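Local coordinates for protein RNA polymerase ECF-subfamily sigma factor (Streptomyces venezuelae, PDB 6DXO) that directs RNA polymerase to specific promoters as an ECF sigma factor, is probably needed for aerial mycelium formation, and is bound by the anti-sigma factor RsbN, at residues 118-123 against 129-134; 100-105 against 124-129. All coordinates share one frame; numbering follows the deposited sequence.

Interaction 1 (118-123 against 129-134); sequences AETARV and GAIKTL
Ile131 reaches from helix 128-144 onto the side of helix 117-124 and meets Ala121 and Thr120. The tight part is at Ala121. There CG1 of Ile131 lies 3.5 Å from Ala121 CA, so the isoleucine rests on the backbone of the other helix as much as on its methyl group. Ala121 CB is nearly as close, 3.6 Å from Ile131 CG1. The small alanine lets the two helices come near, with Ala121 CA and Ile131 CA 6.1 Å apart. Ile131 CD1 continues along the same surface. It touches Ala121 CA at 3.9 Å and CG2 of Thr120 at 4.0 Å. Thr120 takes part through its methyl group. With chi1 at -62°, its CG2 stands anti to the backbone N and meets the CG2 branch of Ile131. The hydroxyl OG1 is used elsewhere, in a hydrogen bond to Ser116 O one turn back. The two helices and the short turn between them belong to sigma-70 region 4, and form its helix-turn-helix. In this family the second helix of that motif is the one that reads the -35 promoter element. Here the second helix is 128-144, and Ile131 packs it against the first. Val117 and Met124 of helix 117-124 also touch Ile131. An alanine at Ile131 would probably leave Ala121 and the Thr120 methyl without their partner and open a gap between the two helices. The outer side is looser. Glu119 and Lys132 are exposed and stay clear of the opposite segment. Arg122 is exposed too, and its NH1 makes a long, weak ion pair with Glu128 OE2.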
loop_
_atom_site.group_PDB
_atom_site.type_symbol
_atom_site.label_atom_id
_atom_site.label_comp_id
_atom_site.label_asym_id
_atom_site.label_seq_id
_atom_site.Cartn_x
_atom_site.Cartn_y
_atom_site.Cartn_z
ATOM N N ALA A 118 -24.719 -9.749 -6.249
ATOM C CA ALA A 118 -25.507 -8.517 -6.238
ATOM C C ALA A 118 -24.719 -7.304 -5.734
ATOM O O ALA A 118 -24.753 -6.233 -6.346
ATOM C CB ALA A 118 -26.787 -8.700 -5.417
ATOM N N GLU A 119 -24.014 -7.472 -4.618
ATOM C CA GLU A 119 -23.173 -6.405 -4.077
ATOM C C GLU A 119 -22.099 -6.021 -5.097
ATOM O O GLU A 119 -21.904 -4.836 -5.367
ATOM C CB GLU A 119 -22.539 -6.816 -2.736
ATOM C CG GLU A 119 -23.532 -6.865 -1.564
ATOM C CD GLU A 119 -23.144 -7.877 -0.499
ATOM O OE1 GLU A 119 -22.114 -8.542 -0.599
ATOM O OE2 GLU A 119 -23.978 -8.008 0.525
ATOM N N THR A 120 -21.430 -7.021 -5.679
ATOM C CA THR A 120 -20.418 -6.768 -6.714
ATOM C C THR A 120 -21.003 -6.014 -7.916
ATOM O O THR A 120 -20.405 -5.072 -8.449
ATOM C CB THR A 120 -19.752 -8.087 -7.164
ATOM O OG1 THR A 120 -19.072 -8.672 -6.043
ATOM C CG2 THR A 120 -18.744 -7.847 -8.288
ATOM N N ALA A 121 -22.184 -6.423 -8.346
ATOM C CA ALA A 121 -22.844 -5.724 -9.442
ATOM C C ALA A 121 -23.034 -4.240 -9.125
ATOM O O ALA A 121 -22.734 -3.378 -9.960
ATOM C CB ALA A 121 -24.174 -6.387 -9.783
ATOM N N ARG A 122 -23.500 -3.941 -7.912
ATOM C CA ARG A 122 -23.717 -2.551 -7.512
ATOM C C ARG A 122 -22.424 -1.746 -7.539
ATOM O O ARG A 122 -22.397 -0.622 -8.049
ATOM C CB ARG A 122 -24.350 -2.440 -6.121
ATOM C CG ARG A 122 -25.619 -3.240 -5.919
ATOM C CD ARG A 122 -26.769 -2.760 -6.797
ATOM N NE ARG A 122 -27.992 -3.489 -6.468
ATOM C CZ ARG A 122 -28.308 -4.683 -6.961
ATOM N NH1 ARG A 122 -27.499 -5.288 -7.824
ATOM N NH2 ARG A 122 -29.438 -5.276 -6.591
ATOM N N VAL A 123 -21.349 -2.311 -6.983
ATOM C CA VAL A 123 -20.050 -1.632 -6.976
ATOM C C VAL A 123 -19.475 -1.387 -8.372
ATOM O O VAL A 123 -18.900 -0.319 -8.643
ATOM C CB VAL A 123 -19.010 -2.443 -6.177
ATOM C CG1 VAL A 123 -17.603 -1.814 -6.308
ATOM C CG2 VAL A 123 -19.437 -2.542 -4.725
ATOM N N GLY A 129 -26.232 -10.496 -14.218
ATOM C CA GLY A 129 -25.910 -11.349 -15.350
ATOM C C GLY A 129 -24.495 -11.120 -15.848
ATOM O O GLY A 129 -23.727 -12.068 -16.038
ATOM N N ALA A 130 -24.148 -9.855 -16.052
ATOM C CA ALA A 130 -22.803 -9.484 -16.469
ATOM C C ALA A 130 -21.758 -9.899 -15.426
ATOM O O ALA A 130 -20.640 -10.265 -15.784
ATOM C CB ALA A 130 -22.715 -7.990 -16.750
ATOM N N ILE A 131 -22.117 -9.849 -14.144
ATOM C CA ILE A 131 -21.189 -10.302 -13.099
ATOM C C ILE A 131 -20.987 -11.822 -13.153
ATOM O O ILE A 131 -19.873 -12.317 -13.023
ATOM C CB ILE A 131 -21.622 -9.868 -11.665
ATOM C CG1 ILE A 131 -21.703 -8.342 -11.550
ATOM C CG2 ILE A 131 -20.669 -10.455 -10.598
ATOM C CD1 ILE A 131 -20.424 -7.613 -11.911
ATOM N N LYS A 132 -22.065 -12.577 -13.354
ATOM C CA LYS A 132 -21.910 -14.024 -13.443
ATOM C C LYS A 132 -21.013 -14.407 -14.619
ATOM O O LYS A 132 -20.174 -15.298 -14.502
ATOM C CB LYS A 132 -23.265 -14.721 -13.533
ATOM C CG LYS A 132 -24.031 -14.730 -12.231
ATOM C CD LYS A 132 -25.371 -15.431 -12.388
ATOM C CE LYS A 132 -26.237 -15.215 -11.158
ATOM N NZ LYS A 132 -27.495 -15.999 -11.227
ATOM N N THR A 133 -21.200 -13.738 -15.755
ATOM C CA THR A 133 -20.334 -13.963 -16.903
ATOM C C THR A 133 -18.891 -13.579 -16.573
ATOM O O THR A 133 -17.949 -14.318 -16.869
ATOM C CB THR A 133 -20.804 -13.151 -18.121
ATOM O OG1 THR A 133 -22.105 -13.604 -18.516
ATOM C CG2 THR A 133 -19.839 -13.329 -19.283
ATOM N N LEU A 134 -18.731 -12.418 -15.950
ATOM C CA LEU A 134 -17.409 -11.863 -15.675
ATOM C C LEU A 134 -16.599 -12.711 -14.707
ATOM O O LEU A 134 -15.396 -12.913 -14.901
ATOM C CB LEU A 134 -17.542 -10.429 -15.149
ATOM C CG LEU A 134 -16.259 -9.648 -14.873
ATOM C CD1 LEU A 134 -15.286 -9.751 -16.048
ATOM C CD2 LEU A 134 -16.592 -8.193 -14.559
#

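Interaction 2 (100-105 against 124-129); sequences NPQQQE and MGKNEG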
loop_
_atom_site.group_PDB
_atom_site.type_symbol
_atom_site.label_atom_id
_atom_site.label_comp_id
_atom_site.label_asym_id
_atom_site.label_seq_id
_atom_site.Cartn_x
_atom_site.Cartn_y
_atom_site.Cartn_z
ATOM N N ASN A 100 -7.061 -8.587 -16.505
ATOM C CA ASN A 100 -7.416 -7.248 -16.944
ATOM C C ASN A 100 -8.205 -6.548 -15.839
ATOM O O ASN A 100 -8.652 -7.200 -14.897
ATOM C CB ASN A 100 -8.204 -7.294 -18.260
ATOM C CG ASN A 100 -9.661 -7.670 -18.060
ATOM O OD1 ASN A 100 -10.032 -8.241 -17.036
ATOM N ND2 ASN A 100 -10.495 -7.353 -19.045
ATOM N N PRO A 101 -8.357 -5.217 -15.938
ATOM C CA PRO A 101 -9.048 -4.426 -14.911
ATOM C C PRO A 101 -10.401 -5.000 -14.472
ATOM O O PRO A 101 -10.611 -5.190 -13.272
ATOM C CB PRO A 101 -9.228 -3.052 -15.580
ATOM C CG PRO A 101 -8.813 -3.235 -17.022
ATOM C CD PRO A 101 -7.843 -4.363 -17.020
ATOM N N GLN A 102 -11.300 -5.273 -15.415
ATOM C CA GLN A 102 -12.623 -5.789 -15.066
ATOM C C GLN A 102 -12.573 -7.132 -14.328
ATOM O O GLN A 102 -13.211 -7.302 -13.284
ATOM C CB GLN A 102 -13.511 -5.898 -16.310
ATOM C CG GLN A 102 -13.874 -4.560 -16.920
ATOM C CD GLN A 102 -14.752 -3.722 -16.010
ATOM O OE1 GLN A 102 -15.967 -3.904 -15.965
ATOM N NE2 GLN A 102 -14.138 -2.799 -15.278
ATOM N N GLN A 103 -11.832 -8.089 -14.875
ATOM C CA GLN A 103 -11.735 -9.409 -14.257
ATOM C C GLN A 103 -11.015 -9.352 -12.910
ATOM O O GLN A 103 -11.381 -10.059 -11.965
ATOM C CB GLN A 103 -11.035 -10.401 -15.193
ATOM C CG GLN A 103 -11.823 -10.696 -16.465
ATOM C CD GLN A 103 -11.128 -11.693 -17.378
ATOM O OE1 GLN A 103 -10.048 -12.183 -17.076
ATOM N NE2 GLN A 103 -11.765 -12.002 -18.506
ATOM N N GLN A 104 -9.997 -8.508 -12.812
ATOM C CA GLN A 104 -9.276 -8.391 -11.542
ATOM C C GLN A 104 -10.189 -7.860 -10.432
ATOM O O GLN A 104 -10.278 -8.432 -9.351
ATOM C CB GLN A 104 -8.034 -7.509 -11.676
ATOM C CG GLN A 104 -7.117 -7.655 -10.458
ATOM C CD GLN A 104 -5.791 -6.928 -10.589
ATOM O OE1 GLN A 104 -5.213 -6.502 -9.586
ATOM N NE2 GLN A 104 -5.290 -6.800 -11.818
ATOM N N GLU A 105 -10.871 -6.759 -10.714
ATOM C CA GLU A 105 -11.800 -6.174 -9.763
ATOM C C GLU A 105 -12.917 -7.145 -9.381
ATOM O O GLU A 105 -13.328 -7.194 -8.222
ATOM C CB GLU A 105 -12.415 -4.898 -10.331
ATOM C CG GLU A 105 -13.405 -4.242 -9.391
ATOM C CD GLU A 105 -13.806 -2.860 -9.850
ATOM O OE1 GLU A 105 -13.514 -2.519 -11.019
ATOM O OE2 GLU A 105 -14.405 -2.115 -9.041
ATOM N N MET A 124 -19.609 -2.380 -9.246
ATOM C CA MET A 124 -19.001 -2.300 -10.576
ATOM C C MET A 124 -19.882 -1.597 -11.614
ATOM O O MET A 124 -19.420 -1.303 -12.721
ATOM C CB MET A 124 -18.602 -3.691 -11.072
ATOM C CG MET A 124 -17.486 -4.330 -10.243
ATOM S SD MET A 124 -16.815 -5.836 -10.956
ATOM C CE MET A 124 -15.826 -5.169 -12.302
ATOM N N GLY A 125 -21.130 -1.331 -11.254
ATOM C CA GLY A 125 -22.055 -0.682 -12.167
ATOM C C GLY A 125 -22.452 -1.603 -13.307
ATOM O O GLY A 125 -22.617 -1.175 -14.451
ATOM N N LYS A 126 -22.607 -2.881 -12.988
ATOM C CA LYS A 126 -23.015 -3.874 -13.967
ATOM C C LYS A 126 -24.228 -4.644 -13.457
ATOM O O LYS A 126 -24.569 -4.564 -12.283
ATOM C CB LYS A 126 -21.850 -4.820 -14.260
ATOM C CG LYS A 126 -20.599 -4.081 -14.711
ATOM C CD LYS A 126 -19.567 -5.000 -15.322
ATOM C CE LYS A 126 -18.817 -4.280 -16.430
ATOM N NZ LYS A 126 -17.960 -5.211 -17.211
ATOM N N ASN A 127 -24.906 -5.373 -14.340
ATOM C CA ASN A 127 -26.013 -6.204 -13.893
ATOM C C ASN A 127 -25.498 -7.558 -13.442
ATOM O O ASN A 127 -24.418 -7.980 -13.852
ATOM C CB ASN A 127 -27.068 -6.354 -14.998
ATOM C CG ASN A 127 -26.530 -7.065 -16.219
ATOM O OD1 ASN A 127 -26.195 -8.248 -16.161
ATOM N ND2 ASN A 127 -26.443 -6.346 -17.335
ATOM N N GLU A 128 -26.256 -8.229 -12.583
ATOM C CA GLU A 128 -25.824 -9.503 -12.024
ATOM C C GLU A 128 -25.507 -10.542 -13.099
ATOM O O GLU A 128 -24.608 -11.364 -12.920
ATOM C CB GLU A 128 -26.845 -10.025 -11.013
ATOM C CG GLU A 128 -27.245 -8.968 -9.994
ATOM C CD GLU A 128 -28.187 -9.474 -8.927
ATOM O OE1 GLU A 128 -28.250 -10.703 -8.716
ATOM O OE2 GLU A 128 -28.862 -8.632 -8.293
ATOM N N GLY A 129 -26.232 -10.496 -14.218
ATOM C CA GLY A 129 -25.910 -11.349 -15.350
ATOM C C GLY A 129 -24.495 -11.120 -15.848
ATOM O O GLY A 129 -23.727 -12.068 -16.038
HETATM O O HOH W 1 -16.692 -1.626 -13.658
#
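Met124 and Lys126 meet Gln102 and Glu105 where the turn of the region 4 helix-turn-helix passes the start of helix 101-112. The one direct hydrogen bond between the segments runs from Lys126 NZ to Gln102 OE1, at 2.7 Å. The ammonium nitrogen lies in the carbonyl plane, on a lone pair, with a C=O...N angle of 142°. Gln102 bends at chi2 (-66°), and this brings its amide round to the lysine. The methyl end of Met124 fits between Gln102 and Glu105. Its CE lies 3.5 Å from the backbone O of Gln102 and 3.7 Å from Glu105 OE1. The thioether chain and the extended Glu105 side chain run past each other in opposite directions, with Met124 SD 4.1 Å from Glu105 CG. Beyond these residues, Met124 also packs on Cys106 and Leu109 of helix 101-112 and on Leu134 of helix 128-144. Glu105 also packs on Glu61 of the other protein chain in the assembly. The next shell probably positions the backbone. Gly125, the first residue past helix 117-124, leaves helical geometry with a phi of 70°, and the chain turns there. Asn127 is the N-cap of helix 128-144, its OD1 accepting from Ala130 N. Asn100 is the N-cap of helix 101-112, with its OD1 2.8 Å from Gln103 N. A water joins the other end of the Gln102 amide to the turn: it accepts from Gln102 NE2 at 3.2 Å and donates to Met124 O at 2.9 Å.

Overall arrangement
Both contacts lie in region 4, their centres about 6 Å apart, and both have a segment that takes in part of helix 128-144. Interaction 1 is buried and apolar, and joins the two helices of the helix-turn-helix to each other. Interaction 2 is at the surface. It ties the end of helix 117-124 and the turn after it to the start of helix 101-112, mixing a charged hydrogen bond and a water bridge with methionine packing. Their segments share Gly129, although it makes neither contact. The backbone also connects them: Ala121 O of interaction 1 probably accepts from Lys126 N of interaction 2, at 3.1 Å. Leu134 packs on Gln103, which joins helix 128-144 to helix 101-112 directly.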